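Local coordinates for protein hypothetical sensory transduction histidine kinase (Methanosarcina mazei, PDB 3LI9) that is probably a histidine kinase that phosphorylates itself on histidine in two-component signalling, this piece being its extracellular Cache (PDC-fold) sensor domain, at residues A[42-47]-A[155-160]; A[75-80]-A[165-170]. All coordinates share one frame; numbering follows the deposited sequence.

Contact 1 of 2, residues A[42-47]-A[155-160]; sequences TLACTM and SPIFKN
S155 turns its hydroxyl to D137, with OG hydrogen-bonded to D137 OD1, and leaves its CB to meet the helix at A44 CB, 3.7 Å away. Helix 42-47 lies almost parallel to strand 155-159, their axes crossing at -15° and approaching to 7.3 Å. A44 is what allows this closeness: its CB points at the strand and also sits 3.6 Å from P156 O, the one carbonyl oxygen in a contact that is otherwise largely carbon packing. I157 adds the second apolar patch. With CG1 turned away from its own carbonyl carbon (chi1 -64°) and the chain extended beyond, CG1 rests against A44 CB, while CD1 reaches M47 CB at 4.0 Å. An alanine in place of I157 would take away CG1, CG2 and CD1, and would probably leave a gap between strand and helix beside A44 and M47. M47, present as selenomethionine, leads its selenium end away from strand 155-159, and its side chain also touches L77. Further along the strand, K159 NZ is hydrogen-bonded to A83 O; a water near K159 NZ and M47 O may link strand and helix, but its short distance to M47 O leaves that doubtful. With no direct hydrogen bond between the segments, the long N-terminal helix is held against the sheet here by close, largely apolar packing.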
ATOM      1  N   THR A  42       2.248  -0.859 -15.707  1.00 11.37           N
ATOM      2  CA  THR A  42       2.323  -1.479 -17.024  1.00 10.64           C
ATOM      3  C   THR A  42       0.899  -1.577 -17.631  1.00 12.25           C
ATOM      4  O   THR A  42       0.710  -1.307 -18.818  1.00 11.78           O
ATOM      5  CB  THR A  42       2.930  -2.837 -16.917  1.00 12.32           C
ATOM      6  OG1 THR A  42       4.278  -2.631 -16.493  1.00 10.85           O
ATOM      7  CG2 THR A  42       3.046  -3.467 -18.352  1.00 10.99           C
ATOM      8  N   LEU A  43      -0.073  -1.878 -16.772  1.00 10.99           N
ATOM      9  CA  LEU A  43      -1.509  -1.850 -17.235  1.00 12.08           C
ATOM     10  C   LEU A  43      -1.904  -0.450 -17.694  1.00 11.23           C
ATOM     11  O   LEU A  43      -2.576  -0.296 -18.756  1.00 12.88           O
ATOM     12  CB  LEU A  43      -2.430  -2.324 -16.112  1.00 11.17           C
ATOM     13  CG  LEU A  43      -3.943  -2.335 -16.426  1.00 11.52           C
ATOM     14  CD1 LEU A  43      -4.216  -3.224 -17.614  1.00 12.60           C
ATOM     15  CD2 LEU A  43      -4.671  -2.936 -15.103  1.00 14.58           C
ATOM     16  N   ALA A  44      -1.467   0.590 -16.977  1.00 12.10           N
ATOM     17  CA  ALA A  44      -1.773   1.978 -17.398  1.00 13.54           C
ATOM     18  C   ALA A  44      -1.138   2.319 -18.754  1.00 14.75           C
ATOM     19  O   ALA A  44      -1.870   2.877 -19.636  1.00 15.10           O
ATOM     20  CB  ALA A  44      -1.358   3.018 -16.303  1.00 14.04           C
ATOM     21  N   CYS A  45       0.105   1.860 -18.985  1.00 15.18           N
ATOM     22  CA  CYS A  45       0.822   2.120 -20.327  1.00 14.96           C
ATOM     23  C   CYS A  45       0.007   1.468 -21.433  1.00 15.51           C
ATOM     24  O   CYS A  45      -0.186   2.040 -22.509  1.00 16.90           O
ATOM     25  CB  CYS A  45       2.215   1.486 -20.341  1.00 15.94           C
ATOM     26  SG  CYS A  45       3.374   2.313 -19.349  1.00 21.78           S
ATOM     27  N   THR A  46      -0.384   0.220 -21.191  1.00 14.11           N
ATOM     28  CA  THR A  46      -1.096  -0.547 -22.181  1.00 14.15           C
ATOM     29  C   THR A  46      -2.422   0.146 -22.482  1.00 15.21           C
ATOM     30  O   THR A  46      -2.766   0.314 -23.656  1.00 15.06           O
ATOM     31  CB  THR A  46      -1.346  -1.929 -21.672  1.00 15.12           C
ATOM     32  OG1 THR A  46      -0.044  -2.495 -21.369  1.00 16.51           O
ATOM     33  CG2 THR A  46      -2.070  -2.766 -22.696  1.00 17.35           C
HETATM   34  N   MSE A  47      -3.220   0.420 -21.447  1.00 12.30           N
HETATM   35  CA  MSE A  47      -4.504   1.067 -21.686  1.00 13.82           C
HETATM   36  C   MSE A  47      -4.383   2.410 -22.355  1.00 13.73           C
HETATM   37  O   MSE A  47      -5.321   2.787 -23.122  1.00 15.83           O
HETATM   38  CB  MSE A  47      -5.271   1.224 -20.418  1.00 14.36           C
HETATM   39  CG  MSE A  47      -5.757  -0.075 -19.779  1.00 16.03           C
HETATM   40 SE   MSE A  47      -7.147  -0.889 -21.098  1.00 26.27          SE
HETATM   41  CE  MSE A  47      -5.952  -2.002 -21.435  1.00 11.47           C
ATOM     42  N   SER A 155      -2.088   4.091 -11.020  1.00 14.15           N
ATOM     43  CA  SER A 155      -1.269   4.844 -12.022  1.00 14.49           C
ATOM     44  C   SER A 155      -2.166   5.513 -13.029  1.00 14.59           C
ATOM     45  O   SER A 155      -3.166   4.953 -13.467  1.00 14.24           O
ATOM     46  CB  SER A 155      -0.386   3.883 -12.850  1.00 14.82           C
ATOM     47  OG  SER A 155       0.621   3.302 -12.076  1.00 19.22           O
ATOM     48  N   PRO A 156      -1.851   6.781 -13.357  1.00 15.30           N
ATOM     49  CA  PRO A 156      -2.656   7.483 -14.309  1.00 15.56           C
ATOM     50  C   PRO A 156      -2.473   6.966 -15.746  1.00 15.04           C
ATOM     51  O   PRO A 156      -1.358   6.625 -16.140  1.00 16.07           O
ATOM     52  CB  PRO A 156      -2.156   8.969 -14.158  1.00 14.75           C
ATOM     53  CG  PRO A 156      -0.692   8.802 -13.750  1.00 15.95           C
ATOM     54  CD  PRO A 156      -0.735   7.598 -12.796  1.00 15.75           C
ATOM     55  N   ILE A 157      -3.568   7.010 -16.516  1.00 14.64           N
ATOM     56  CA  ILE A 157      -3.631   6.617 -17.953  1.00 13.59           C
ATOM     57  C   ILE A 157      -3.697   7.932 -18.709  1.00 15.17           C
ATOM     58  O   ILE A 157      -4.649   8.715 -18.507  1.00 15.10           O
ATOM     59  CB  ILE A 157      -4.893   5.893 -18.252  1.00 13.69           C
ATOM     60  CG1 ILE A 157      -4.907   4.544 -17.431  1.00 13.42           C
ATOM     61  CG2 ILE A 157      -4.973   5.575 -19.730  1.00 13.94           C
ATOM     62  CD1 ILE A 157      -6.352   3.756 -17.573  1.00 13.78           C
ATOM     63  N   PHE A 158      -2.670   8.204 -19.489  1.00 14.26           N
ATOM     64  CA  PHE A 158      -2.629   9.512 -20.250  1.00 16.65           C
ATOM     65  C   PHE A 158      -2.806   9.181 -21.691  1.00 18.37           C
ATOM     66  O   PHE A 158      -1.995   8.396 -22.266  1.00 19.18           O
ATOM     67  CB  PHE A 158      -1.297  10.217 -20.039  1.00 16.54           C
ATOM     68  CG  PHE A 158      -1.171  10.844 -18.724  1.00 18.99           C
ATOM     69  CD1 PHE A 158      -1.764  12.100 -18.518  1.00 20.93           C
ATOM     70  CD2 PHE A 158      -0.420  10.275 -17.699  1.00 22.77           C
ATOM     71  CE1 PHE A 158      -1.650  12.789 -17.244  1.00 26.01           C
ATOM     72  CE2 PHE A 158      -0.297  10.973 -16.432  1.00 20.42           C
ATOM     73  CZ  PHE A 158      -0.977  12.194 -16.221  1.00 23.55           C
ATOM     74  N   LYS A 159      -3.835   9.763 -22.306  1.00 17.41           N
ATOM     75  CA  LYS A 159      -4.160   9.551 -23.743  1.00 19.04           C
ATOM     76  C   LYS A 159      -4.206  10.950 -24.370  1.00 21.00           C
ATOM     77  O   LYS A 159      -4.831  11.867 -23.794  1.00 19.79           O
ATOM     78  CB  LYS A 159      -5.548   8.909 -23.882  1.00 21.86           C
ATOM     79  CG  LYS A 159      -5.587   7.476 -23.420  1.00 21.90           C
ATOM     80  CD  LYS A 159      -7.043   6.945 -23.273  1.00 27.66           C
ATOM     81  CE  LYS A 159      -7.567   6.541 -24.585  1.00 26.57           C
ATOM     82  NZ  LYS A 159      -8.855   5.788 -24.396  1.00 31.42           N
ATOM     83  N   ASN A 160      -3.534  11.118 -25.495  1.00 22.00           N
ATOM     84  CA  ASN A 160      -3.448  12.409 -26.185  1.00 22.37           C
ATOM     85  C   ASN A 160      -2.813  13.413 -25.240  1.00 22.21           C
ATOM     86  O   ASN A 160      -3.110  14.587 -25.310  1.00 20.98           O
ATOM     87  CB  ASN A 160      -4.845  12.839 -26.699  1.00 23.33           C
ATOM     88  CG  ASN A 160      -5.698  11.624 -27.202  1.00 26.43           C
ATOM     89  OD1 ASN A 160      -5.321  10.869 -28.152  1.00 29.63           O
ATOM     90  ND2 ASN A 160      -6.810  11.422 -26.542  1.00 25.72           N
TER
HETATM   91  O   HOH W   1      -7.807   3.178 -22.736  1.00 22.77           O

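Contact 2 of 2, residues A[75-80]-A[165-170]; sequences VYLGYE and GIAGVD
Y76 lays its ring across the backbone of G168, its partner on the antiparallel neighbouring strand. From CB the side chain takes the rarer setting between backbone N and carbonyl carbon (chi1 53°), which swings the ring over strand 165-170. CG and CD2 then lie near G168 O, CD2 at 3.5 Å, while CD1 comes close to G168 N. Further out, CZ passes over G168 CA, which approaches the ring centroid to 3.7 Å, 22° off the normal, in a CH-pi contact; a side chain at G168 would run into CZ. At the ring edge CE1 meets I166 CD1, 3.9 Å away, and CE2 meets D170 OD1 at 3.3 Å, the carboxylate plane turned 53° from the ring. The phenolic OH ends on D154 of strand 148-159. Beneath the ring, Y76 and G168 form a hydrogen-bonded pair, with G168 N to Y76 O at 2.9 Å. G78 and I166 form the next such pair, in which I166 N reaches G78 O in the carbonyl plane at 2.8 Å. D170 OD2 bonds to Y106 and to a bound bis-tris molecule, probably from the crystallisation liquor, which also bonds weakly to Y76 OH, consistent with a ligand pocket on this face of the sensor sheet. The face bearing V75, L77 and A167, where L77 CD2 touches A167 CB, packs against helices 13-48 and 55-67; strand 74-79 is flanked by 105-108, and strand 162-172 by 148-159.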
ATOM      1  N   VAL A  75      -8.039  -5.831  -9.242  1.00 10.36           N
ATOM      2  CA  VAL A  75      -7.373  -5.116 -10.340  1.00  9.53           C
ATOM      3  C   VAL A  75      -8.501  -4.331 -11.027  1.00 10.11           C
ATOM      4  O   VAL A  75      -9.626  -4.818 -11.212  1.00 11.70           O
ATOM      5  CB  VAL A  75      -6.756  -6.088 -11.403  1.00 10.27           C
ATOM      6  CG1 VAL A  75      -6.036  -5.301 -12.598  1.00 11.61           C
ATOM      7  CG2 VAL A  75      -5.747  -7.027 -10.750  1.00 10.52           C
ATOM      8  N   TYR A  76      -8.176  -3.075 -11.367  1.00 11.35           N
ATOM      9  CA  TYR A  76      -9.260  -2.221 -11.838  1.00 11.56           C
ATOM     10  C   TYR A  76      -8.807  -1.155 -12.813  1.00 11.32           C
ATOM     11  O   TYR A  76      -7.628  -0.777 -12.862  1.00 10.72           O
ATOM     12  CB  TYR A  76     -10.032  -1.627 -10.671  1.00 12.53           C
ATOM     13  CG  TYR A  76      -9.169  -0.902  -9.636  1.00 12.50           C
ATOM     14  CD1 TYR A  76      -8.867   0.427  -9.801  1.00 15.95           C
ATOM     15  CD2 TYR A  76      -8.566  -1.616  -8.573  1.00 17.08           C
ATOM     16  CE1 TYR A  76      -8.049   1.126  -8.862  1.00 18.93           C
ATOM     17  CE2 TYR A  76      -7.763  -0.963  -7.665  1.00 17.77           C
ATOM     18  CZ  TYR A  76      -7.516   0.391  -7.808  1.00 20.47           C
ATOM     19  OH  TYR A  76      -6.728   0.986  -6.860  1.00 26.25           O
ATOM     20  N   LEU A  77      -9.805  -0.596 -13.540  1.00 11.92           N
ATOM     21  CA  LEU A  77      -9.559   0.545 -14.402  1.00 10.88           C
ATOM     22  C   LEU A  77     -10.708   1.533 -14.056  1.00 11.59           C
ATOM     23  O   LEU A  77     -11.849   1.095 -13.707  1.00 12.08           O
ATOM     24  CB  LEU A  77      -9.766   0.113 -15.868  1.00 12.47           C
ATOM     25  CG  LEU A  77      -8.706  -0.897 -16.343  1.00  8.75           C
ATOM     26  CD1 LEU A  77      -9.160  -1.448 -17.729  1.00 13.23           C
ATOM     27  CD2 LEU A  77      -7.334  -0.240 -16.462  1.00 12.91           C
ATOM     28  N   GLY A  78     -10.414   2.839 -14.076  1.00 11.94           N
ATOM     29  CA  GLY A  78     -11.515   3.796 -13.866  1.00 12.89           C
ATOM     30  C   GLY A  78     -11.238   4.951 -14.850  1.00 14.37           C
ATOM     31  O   GLY A  78     -10.170   5.485 -14.860  1.00 14.90           O
ATOM     32  N   TYR A  79     -12.210   5.276 -15.714  1.00 14.05           N
ATOM     33  CA  TYR A  79     -12.027   6.318 -16.740  1.00 13.70           C
ATOM     34  C   TYR A  79     -12.926   7.553 -16.502  1.00 16.22           C
ATOM     35  O   TYR A  79     -13.981   7.474 -15.884  1.00 16.11           O
ATOM     36  CB  TYR A  79     -12.381   5.759 -18.075  1.00 12.70           C
ATOM     37  CG  TYR A  79     -11.286   4.866 -18.651  1.00 15.39           C
ATOM     38  CD1 TYR A  79     -11.137   3.541 -18.230  1.00 17.08           C
ATOM     39  CD2 TYR A  79     -10.395   5.373 -19.634  1.00 15.07           C
ATOM     40  CE1 TYR A  79     -10.109   2.737 -18.805  1.00 16.04           C
ATOM     41  CE2 TYR A  79      -9.378   4.557 -20.194  1.00 16.22           C
ATOM     42  CZ  TYR A  79      -9.263   3.269 -19.746  1.00 17.91           C
ATOM     43  OH  TYR A  79      -8.306   2.437 -20.371  1.00 17.71           O
ATOM     44  N   GLU A  80     -12.407   8.681 -16.956  1.00 16.03           N
ATOM     45  CA  GLU A  80     -13.207   9.911 -17.074  1.00 17.92           C
ATOM     46  C   GLU A  80     -14.359   9.676 -18.020  1.00 16.92           C
ATOM     47  O   GLU A  80     -14.422   8.780 -18.837  1.00 18.89           O
ATOM     48  CB  GLU A  80     -12.293  11.021 -17.650  1.00 18.40           C
ATOM     49  CG  GLU A  80     -11.170  11.452 -16.778  1.00 20.61           C
ATOM     50  CD  GLU A  80     -11.662  12.273 -15.583  1.00 28.09           C
ATOM     51  OE1 GLU A  80     -11.909  13.482 -15.757  1.00 30.57           O
ATOM     52  OE2 GLU A  80     -11.780  11.729 -14.481  1.00 23.48           O
ATOM     53  N   GLY A 165      -7.880   8.499 -16.952  1.00 14.31           N
ATOM     54  CA  GLY A 165      -8.360   7.513 -15.948  1.00 14.23           C
ATOM     55  C   GLY A 165      -7.152   6.940 -15.248  1.00 14.59           C
ATOM     56  O   GLY A 165      -6.046   7.492 -15.263  1.00 13.36           O
ATOM     57  N   ILE A 166      -7.395   5.856 -14.527  1.00 12.43           N
ATOM     58  CA  ILE A 166      -6.372   5.225 -13.702  1.00 12.38           C
ATOM     59  C   ILE A 166      -6.425   3.688 -13.963  1.00 13.15           C
ATOM     60  O   ILE A 166      -7.476   3.087 -14.371  1.00 12.94           O
ATOM     61  CB  ILE A 166      -6.539   5.418 -12.172  1.00 12.72           C
ATOM     62  CG1 ILE A 166      -7.879   4.797 -11.737  1.00 15.69           C
ATOM     63  CG2 ILE A 166      -6.416   6.953 -11.754  1.00 13.44           C
ATOM     64  CD1 ILE A 166      -8.084   4.733 -10.256  1.00 21.75           C
ATOM     65  N   ALA A 167      -5.300   3.032 -13.680  1.00 13.53           N
ATOM     66  CA  ALA A 167      -5.282   1.566 -13.585  1.00 11.62           C
ATOM     67  C   ALA A 167      -4.744   1.336 -12.174  1.00 12.47           C
ATOM     68  O   ALA A 167      -3.811   2.011 -11.749  1.00 13.92           O
ATOM     69  CB  ALA A 167      -4.319   0.908 -14.616  1.00 10.99           C
ATOM     70  N   GLY A 168      -5.314   0.349 -11.510  1.00 11.04           N
ATOM     71  CA  GLY A 168      -4.904   0.114 -10.135  1.00 11.98           C
ATOM     72  C   GLY A 168      -4.934  -1.316  -9.718  1.00 11.90           C
ATOM     73  O   GLY A 168      -5.562  -2.114 -10.341  1.00 10.51           O
ATOM     74  N   VAL A 169      -4.186  -1.639  -8.654  1.00 11.53           N
ATOM     75  CA  VAL A 169      -4.307  -2.930  -7.996  1.00 11.22           C
ATOM     76  C   VAL A 169      -4.435  -2.782  -6.479  1.00 11.64           C
ATOM     77  O   VAL A 169      -3.868  -1.821  -5.874  1.00 12.72           O
ATOM     78  CB  VAL A 169      -3.087  -3.844  -8.293  1.00 10.66           C
ATOM     79  CG1 VAL A 169      -2.883  -3.962  -9.835  1.00 13.84           C
ATOM     80  CG2 VAL A 169      -1.809  -3.221  -7.692  1.00 13.66           C
ATOM     81  N   ASP A 170      -5.241  -3.699  -5.893  1.00 11.66           N
ATOM     82  CA  ASP A 170      -5.424  -3.768  -4.416  1.00 12.01           C
ATOM     83  C   ASP A 170      -4.616  -4.906  -3.881  1.00 13.69           C
ATOM     84  O   ASP A 170      -4.690  -6.011  -4.399  1.00 12.17           O
ATOM     85  CB  ASP A 170      -6.899  -3.995  -4.073  1.00 13.30           C
ATOM     86  CG  ASP A 170      -7.774  -2.770  -4.304  1.00 15.11           C
ATOM     87  OD1 ASP A 170      -7.257  -1.652  -4.437  1.00 17.52           O
ATOM     88  OD2 ASP A 170      -9.007  -2.923  -4.286  1.00 22.20           O
TER

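Overall arrangement
Contacts 1 and 2 lie with their centres about 9 Å apart on the same side of the chain's centre, sharing a single antiparallel sheet of the Cache domain. Segments 42-47, 75-80, 155-160 and 165-170 come in that order, so the two contacts cross along the chain. Strands 148-159 and 162-172 follow one another and are neighbours in the sheet; S155 N to A167 O and I157 N to G165 O, each 2.8 Å, are probable hydrogen bonds that join the two contacts directly. M47 CB also packs against Y79 OH at 3.3 Å. The early helix and strand are thus joined to a later pair of consecutive strands in the helix-on-sheet layer of the sensor domain, with Y76 and the bis-tris site on the other sheet face.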